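Long-range contacts in antigen MTB48 (Mycobacterium smegmatis, PDB 4WJ2), which is secreted through the ESX-1 type VII system and probably takes part in DNA conjugation, at least in the recipient strain: residues A105-P110 with A290-D295; E189-A194 with G286-V291. One frame throughout, in Å; residues are numbered along the deposited sequence.

Contact 1: residues A105-P110 with A290-D295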
ATOM      1  N   ALA A 105     -10.504 -13.071 -45.827  1.00 63.38           N
ATOM      2  CA  ALA A 105     -11.365 -12.780 -44.672  1.00 65.93           C
ATOM      3  C   ALA A 105     -10.806 -11.685 -43.753  1.00 69.86           C
ATOM      4  O   ALA A 105     -10.364 -11.985 -42.643  1.00 75.78           O
ATOM      5  CB  ALA A 105     -11.598 -14.046 -43.875  1.00 61.19           C
ATOM      6  N   GLU A 106     -10.874 -10.429 -44.209  1.00 70.34           N
ATOM      7  CA  GLU A 106     -10.221  -9.257 -43.584  1.00 71.44           C
ATOM      8  C   GLU A 106     -10.170  -9.230 -42.050  1.00 76.86           C
ATOM      9  O   GLU A 106     -11.142  -9.584 -41.370  1.00 81.14           O
ATOM     10  CB  GLU A 106     -10.898  -7.964 -44.067  1.00 71.48           C
ATOM     11  CG  GLU A 106     -10.870  -7.746 -45.590  1.00 87.95           C
ATOM     12  CD  GLU A 106     -12.003  -8.463 -46.345  1.00 95.70           C
ATOM     13  OE1 GLU A 106     -13.140  -8.513 -45.820  1.00 99.84           O
ATOM     14  OE2 GLU A 106     -11.759  -8.963 -47.469  1.00 90.24           O
ATOM     15  N   ALA A 107      -9.026  -8.802 -41.517  1.00 71.22           N
ATOM     16  CA  ALA A 107      -8.846  -8.670 -40.069  1.00 70.23           C
ATOM     17  C   ALA A 107      -9.640  -7.477 -39.532  1.00 65.68           C
ATOM     18  O   ALA A 107      -9.931  -6.534 -40.271  1.00 71.56           O
ATOM     19  CB  ALA A 107      -7.350  -8.531 -39.711  1.00 53.49           C
ATOM     20  N   VAL A 108      -9.977  -7.516 -38.248  1.00 54.42           N
ATOM     21  CA  VAL A 108     -10.820  -6.489 -37.647  1.00 55.30           C
ATOM     22  C   VAL A 108     -10.138  -5.842 -36.442  1.00 54.00           C
ATOM     23  O   VAL A 108      -9.497  -6.531 -35.637  1.00 51.97           O
ATOM     24  CB  VAL A 108     -12.202  -7.083 -37.221  1.00 61.30           C
ATOM     25  CG1 VAL A 108     -13.039  -6.066 -36.486  1.00 56.49           C
ATOM     26  CG2 VAL A 108     -12.959  -7.597 -38.433  1.00 57.29           C
ATOM     27  N   VAL A 109     -10.289  -4.521 -36.310  1.00 55.32           N
ATOM     28  CA  VAL A 109      -9.673  -3.788 -35.202  1.00 58.99           C
ATOM     29  C   VAL A 109     -10.601  -3.642 -33.997  1.00 62.87           C
ATOM     30  O   VAL A 109     -11.653  -2.997 -34.090  1.00 66.23           O
ATOM     31  CB  VAL A 109      -9.211  -2.400 -35.634  1.00 56.27           C
ATOM     32  CG1 VAL A 109      -8.456  -1.740 -34.503  1.00 55.45           C
ATOM     33  CG2 VAL A 109      -8.327  -2.508 -36.864  1.00 56.87           C
ATOM     34  N   PRO A 110     -10.210  -4.254 -32.862  1.00 59.45           N
ATOM     35  CA  PRO A 110     -10.968  -4.200 -31.614  1.00 55.94           C
ATOM     36  C   PRO A 110     -11.281  -2.772 -31.209  1.00 66.64           C
ATOM     37  O   PRO A 110     -10.391  -1.925 -31.135  1.00 56.72           O
ATOM     38  CB  PRO A 110     -10.033  -4.868 -30.606  1.00 48.91           C
ATOM     39  CG  PRO A 110      -9.285  -5.811 -31.400  1.00 48.10           C
ATOM     40  CD  PRO A 110      -9.038  -5.131 -32.731  1.00 49.96           C
ATOM     41  N   ALA A 290      -5.140  -5.549 -35.043  1.00 38.67           N
ATOM     42  CA  ALA A 290      -6.286  -6.227 -35.603  1.00 39.37           C
ATOM     43  C   ALA A 290      -6.215  -7.729 -35.292  1.00 40.52           C
ATOM     44  O   ALA A 290      -5.128  -8.292 -35.097  1.00 37.09           O
ATOM     45  CB  ALA A 290      -6.365  -5.974 -37.101  1.00 40.37           C
ATOM     46  N   VAL A 291      -7.381  -8.366 -35.229  1.00 40.75           N
ATOM     47  CA  VAL A 291      -7.483  -9.788 -34.934  1.00 39.82           C
ATOM     48  C   VAL A 291      -7.901 -10.580 -36.156  1.00 39.72           C
ATOM     49  O   VAL A 291      -8.535 -10.038 -37.055  1.00 50.24           O
ATOM     50  CB  VAL A 291      -8.494 -10.050 -33.815  1.00 39.80           C
ATOM     51  CG1 VAL A 291      -8.029  -9.414 -32.502  1.00 38.96           C
ATOM     52  CG2 VAL A 291      -9.876  -9.569 -34.231  1.00 41.86           C
ATOM     53  N   ASN A 292      -7.569 -11.867 -36.182  1.00 39.52           N
ATOM     54  CA  ASN A 292      -7.877 -12.702 -37.345  1.00 40.46           C
ATOM     55  C   ASN A 292      -8.674 -13.946 -37.028  1.00 41.89           C
ATOM     56  O   ASN A 292      -8.691 -14.400 -35.901  1.00 60.80           O
ATOM     57  CB  ASN A 292      -6.588 -13.124 -38.053  1.00 39.53           C
ATOM     58  CG  ASN A 292      -5.850 -11.958 -38.652  1.00 38.80           C
ATOM     59  OD1 ASN A 292      -6.099 -11.569 -39.800  1.00 39.48           O
ATOM     60  ND2 ASN A 292      -4.936 -11.380 -37.874  1.00 37.72           N
ATOM     61  N   ASP A 293      -9.336 -14.496 -38.033  1.00 43.35           N
ATOM     62  CA  ASP A 293      -9.901 -15.825 -37.911  1.00 57.22           C
ATOM     63  C   ASP A 293      -8.748 -16.808 -37.673  1.00 57.28           C
ATOM     64  O   ASP A 293      -7.678 -16.685 -38.281  1.00 66.72           O
ATOM     65  CB  ASP A 293     -10.703 -16.180 -39.172  1.00 66.21           C
ATOM     66  CG  ASP A 293     -11.589 -17.418 -38.998  1.00 76.38           C
ATOM     67  OD1 ASP A 293     -11.990 -17.737 -37.858  1.00 82.67           O
ATOM     68  OD2 ASP A 293     -11.906 -18.061 -40.022  1.00 79.37           O
ATOM     69  N   GLY A 294      -8.951 -17.764 -36.772  1.00 45.64           N
ATOM     70  CA  GLY A 294      -7.944 -18.770 -36.497  1.00 45.69           C
ATOM     71  C   GLY A 294      -7.024 -18.335 -35.382  1.00 43.98           C
ATOM     72  O   GLY A 294      -5.995 -18.959 -35.126  1.00 43.87           O
ATOM     73  N   ASP A 295      -7.405 -17.229 -34.745  1.00 58.23           N
ATOM     74  CA  ASP A 295      -6.744 -16.688 -33.560  1.00 44.99           C
ATOM     75  C   ASP A 295      -7.096 -17.508 -32.347  1.00 47.30           C
ATOM     76  O   ASP A 295      -6.289 -17.675 -31.432  1.00 57.69           O
ATOM     77  CB  ASP A 295      -7.179 -15.253 -33.302  1.00 40.48           C
ATOM     78  CG  ASP A 295      -6.358 -14.228 -34.062  1.00 48.18           C
ATOM     79  OD1 ASP A 295      -5.556 -14.624 -34.939  1.00 52.47           O
ATOM     80  OD2 ASP A 295      -6.532 -13.015 -33.780  1.00 38.40           O
TER
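Val108 and Val291 pair through their backbones as a single antiparallel bridge of the hydrogen-bonded kind, a strand-like pairing of two loops in a mainly helical protein. Val108 N gives its hydrogen to Val291 O at 3.1 Å, with the donor lying in the carbonyl plane. The return bond, from Val291 N to Val108 O, is 2.8 Å long, its donor tilted 27° from the plane of that carbonyl. The close-packed side is the one toward helix 39-85, where Val291 is buried, as is Pro110 next to it. Branched valines suit both the extended backbone and this apolar surface: Val108 reaches Ile83, and Val291 reaches Ala79 and Tyr80. With CG1 of Val291 anti to the carbonyl carbon (chi1 -64°), that methyl meets the CG corner of Pro110 at a slant, 4.0 Å away.

The other side, with Ala107, Val109 and Asn292, is open to solvent. Small alanines let the chains come close, Ala107 CB lying 3.8 Å from Ala290 CB, while Val109 CG2 adds a methyl contact to the same Ala290 CB at 4.0 Å. The amide oxygen of Asn292 lies beside the Ala107 methyl without a bond between them. Past Asn292 the chain leaves its partner in a type II turn to Asp295, where Gly294 takes the positive phi. The polar grip is thus entirely backbone to backbone: neither a side-chain hydrogen bond nor a charge pair joins the segments.

Contact 2: residues E189-A194 with G286-V291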
ATOM      1  N   GLU A 189      -0.791 -11.720 -27.916  1.00 35.10           N
ATOM      2  CA  GLU A 189       0.534 -11.489 -27.341  1.00 36.07           C
ATOM      3  C   GLU A 189       0.668 -10.084 -26.767  1.00 43.96           C
ATOM      4  O   GLU A 189       1.540  -9.827 -25.925  1.00 36.53           O
ATOM      5  CB  GLU A 189       1.647 -11.684 -28.367  1.00 39.10           C
ATOM      6  CG  GLU A 189       1.783 -13.066 -28.995  1.00 50.85           C
ATOM      7  CD  GLU A 189       2.167 -14.160 -28.036  1.00 59.20           C
ATOM      8  OE1 GLU A 189       2.681 -13.872 -26.938  1.00 65.23           O
ATOM      9  OE2 GLU A 189       1.958 -15.330 -28.404  1.00 68.06           O
ATOM     10  N   THR A 190      -0.177  -9.175 -27.250  1.00 35.15           N
ATOM     11  CA  THR A 190      -0.151  -7.796 -26.796  1.00 35.14           C
ATOM     12  C   THR A 190      -0.777  -7.774 -25.428  1.00 34.63           C
ATOM     13  O   THR A 190      -0.303  -7.088 -24.527  1.00 34.95           O
ATOM     14  CB  THR A 190      -0.901  -6.842 -27.753  1.00 34.77           C
ATOM     15  OG1 THR A 190      -0.110  -6.592 -28.907  1.00 35.52           O
ATOM     16  CG2 THR A 190      -1.178  -5.497 -27.082  1.00 40.16           C
ATOM     17  N   CYS A 191      -1.844  -8.547 -25.280  1.00 34.71           N
ATOM     18  CA  CYS A 191      -2.516  -8.666 -23.999  1.00 41.53           C
ATOM     19  C   CYS A 191      -1.629  -9.412 -23.015  1.00 38.82           C
ATOM     20  O   CYS A 191      -1.487  -9.015 -21.860  1.00 34.37           O
ATOM     21  CB  CYS A 191      -3.857  -9.392 -24.145  1.00 40.50           C
ATOM     22  SG  CYS A 191      -5.209  -8.432 -24.858  1.00 61.06           S
ATOM     23  N   ALA A 192      -1.054 -10.508 -23.484  1.00 34.78           N
ATOM     24  CA  ALA A 192      -0.171 -11.303 -22.679  1.00 35.62           C
ATOM     25  C   ALA A 192       0.934 -10.457 -22.062  1.00 39.47           C
ATOM     26  O   ALA A 192       1.133 -10.489 -20.853  1.00 40.00           O
ATOM     27  CB  ALA A 192       0.403 -12.368 -23.489  1.00 36.34           C
ATOM     28  N   GLU A 193       1.656  -9.697 -22.875  1.00 36.55           N
ATOM     29  CA  GLU A 193       2.780  -8.964 -22.329  1.00 37.35           C
ATOM     30  C   GLU A 193       2.254  -7.958 -21.317  1.00 46.41           C
ATOM     31  O   GLU A 193       2.815  -7.847 -20.230  1.00 50.85           O
ATOM     32  CB  GLU A 193       3.601  -8.284 -23.432  1.00 38.50           C
ATOM     33  CG  GLU A 193       4.735  -7.345 -22.942  1.00 83.53           C
ATOM     34  CD  GLU A 193       6.014  -8.066 -22.477  1.00 92.36           C
ATOM     35  OE1 GLU A 193       6.168  -9.279 -22.756  1.00 92.18           O
ATOM     36  OE2 GLU A 193       6.870  -7.402 -21.834  1.00 94.84           O
ATOM     37  N   ALA A 194       1.163  -7.263 -21.650  1.00 44.01           N
ATOM     38  CA  ALA A 194       0.546  -6.309 -20.726  1.00 35.52           C
ATOM     39  C   ALA A 194       0.100  -6.976 -19.430  1.00 35.28           C
ATOM     40  O   ALA A 194       0.368  -6.461 -18.355  1.00 35.50           O
ATOM     41  CB  ALA A 194      -0.605  -5.633 -21.362  1.00 34.86           C
ATOM     42  N   GLY A 286      -2.664   0.106 -23.610  1.00 58.16           N
ATOM     43  CA  GLY A 286      -2.642   0.757 -24.908  1.00 56.14           C
ATOM     44  C   GLY A 286      -3.277  -0.041 -26.041  1.00 50.21           C
ATOM     45  O   GLY A 286      -3.967  -1.045 -25.813  1.00 39.44           O
ATOM     46  N   GLY A 287      -3.033   0.415 -27.270  1.00 47.06           N
ATOM     47  CA  GLY A 287      -3.793  -0.020 -28.430  1.00 41.57           C
ATOM     48  C   GLY A 287      -3.564  -1.445 -28.862  1.00 40.83           C
ATOM     49  O   GLY A 287      -2.417  -1.883 -28.919  1.00 55.07           O
ATOM     50  N   LEU A 288      -4.641  -2.172 -29.165  1.00 39.41           N
ATOM     51  CA  LEU A 288      -4.529  -3.532 -29.727  1.00 43.79           C
ATOM     52  C   LEU A 288      -4.491  -3.543 -31.241  1.00 51.63           C
ATOM     53  O   LEU A 288      -5.121  -2.694 -31.898  1.00 43.37           O
ATOM     54  CB  LEU A 288      -5.686  -4.419 -29.308  1.00 38.01           C
ATOM     55  CG  LEU A 288      -5.864  -4.810 -27.867  1.00 37.58           C
ATOM     56  CD1 LEU A 288      -7.080  -5.676 -27.827  1.00 38.32           C
ATOM     57  CD2 LEU A 288      -4.650  -5.552 -27.412  1.00 35.94           C
ATOM     58  N   PRO A 289      -3.777  -4.529 -31.808  1.00 49.96           N
ATOM     59  CA  PRO A 289      -3.775  -4.652 -33.270  1.00 40.94           C
ATOM     60  C   PRO A 289      -5.074  -5.258 -33.754  1.00 38.28           C
ATOM     61  O   PRO A 289      -5.998  -5.435 -32.972  1.00 38.60           O
ATOM     62  CB  PRO A 289      -2.579  -5.570 -33.560  1.00 36.54           C
ATOM     63  CG  PRO A 289      -2.355  -6.338 -32.276  1.00 35.40           C
ATOM     64  CD  PRO A 289      -2.833  -5.450 -31.148  1.00 35.77           C
ATOM     65  N   ALA A 290      -5.140  -5.549 -35.043  1.00 38.67           N
ATOM     66  CA  ALA A 290      -6.286  -6.227 -35.603  1.00 39.37           C
ATOM     67  C   ALA A 290      -6.215  -7.729 -35.292  1.00 40.52           C
ATOM     68  O   ALA A 290      -5.128  -8.292 -35.097  1.00 37.09           O
ATOM     69  CB  ALA A 290      -6.365  -5.974 -37.101  1.00 40.37           C
ATOM     70  N   VAL A 291      -7.381  -8.366 -35.229  1.00 40.75           N
ATOM     71  CA  VAL A 291      -7.483  -9.788 -34.934  1.00 39.82           C
ATOM     72  C   VAL A 291      -7.901 -10.580 -36.156  1.00 39.72           C
ATOM     73  O   VAL A 291      -8.535 -10.038 -37.055  1.00 50.24           O
ATOM     74  CB  VAL A 291      -8.494 -10.050 -33.815  1.00 39.80           C
ATOM     75  CG1 VAL A 291      -8.029  -9.414 -32.502  1.00 38.96           C
ATOM     76  CG2 VAL A 291      -9.876  -9.569 -34.231  1.00 41.86           C
TER
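Thr190 of helix 186-229, one of the long helices of the PE-PPE helical bundle, meets Leu288 and Pro289 of the extended chain that follows helix 247-271. The threonine points its CB toward that chain, and its two branches go to different partners. CG2, anti to the backbone N, runs aslant to the leucine side chain and touches Leu288 CD2 at 3.5 Å. OG1 lies beside the backbone N, facing the end of the proline ring, 3.7 Å from Pro289 CD. That approach is packing alone, for the hydroxyl is hydrogen-bonded to Ala186 O one helical turn back; threonine thus spends its hydroxyl on its own helix and offers a methyl to the chain.

The CB of Leu288 does not point straight at the helix, but the end of its side chain reaches it: with CD1 anti to CA (chi2 -180°), the other methyl, CD2, is left turned to the helix. The rigid, flat-sided ring of Pro289 suits packing on the small Ala186 and Ala187. The inner edge is closed by Cys191, which is buried against Ile73 and Trp183, the latter the tryptophan of a W-x-G sequence. Its sulfur meets the leucine methyl already packed on Thr190, with Cys191 SG 3.9 Å from Leu288 CD2.

How the contacts relate
Both contacts hold the chain after helix 247-271, and their ranges share Ala290 and Val291, which meet the partner segment in contact 1 but not in contact 2. Contact 2 lays the earlier part of that chain on helix 186-229 by apolar packing at the surface; contact 1 joins its later part to the loop after helix 39-85, partly buried and held by backbone hydrogen bonds. Their centres are 13 Å apart, and they meet where Pro110 CD packs against Pro289 O at 3.1 Å. Tyr80 and Trp183 lie beside them: Val291 packs on Tyr80, and Asp295 and Cys191 on Trp183. This neighbourhood is consistent with the paired Y-x-x-x-D/E and W-x-G motifs of type VII substrates.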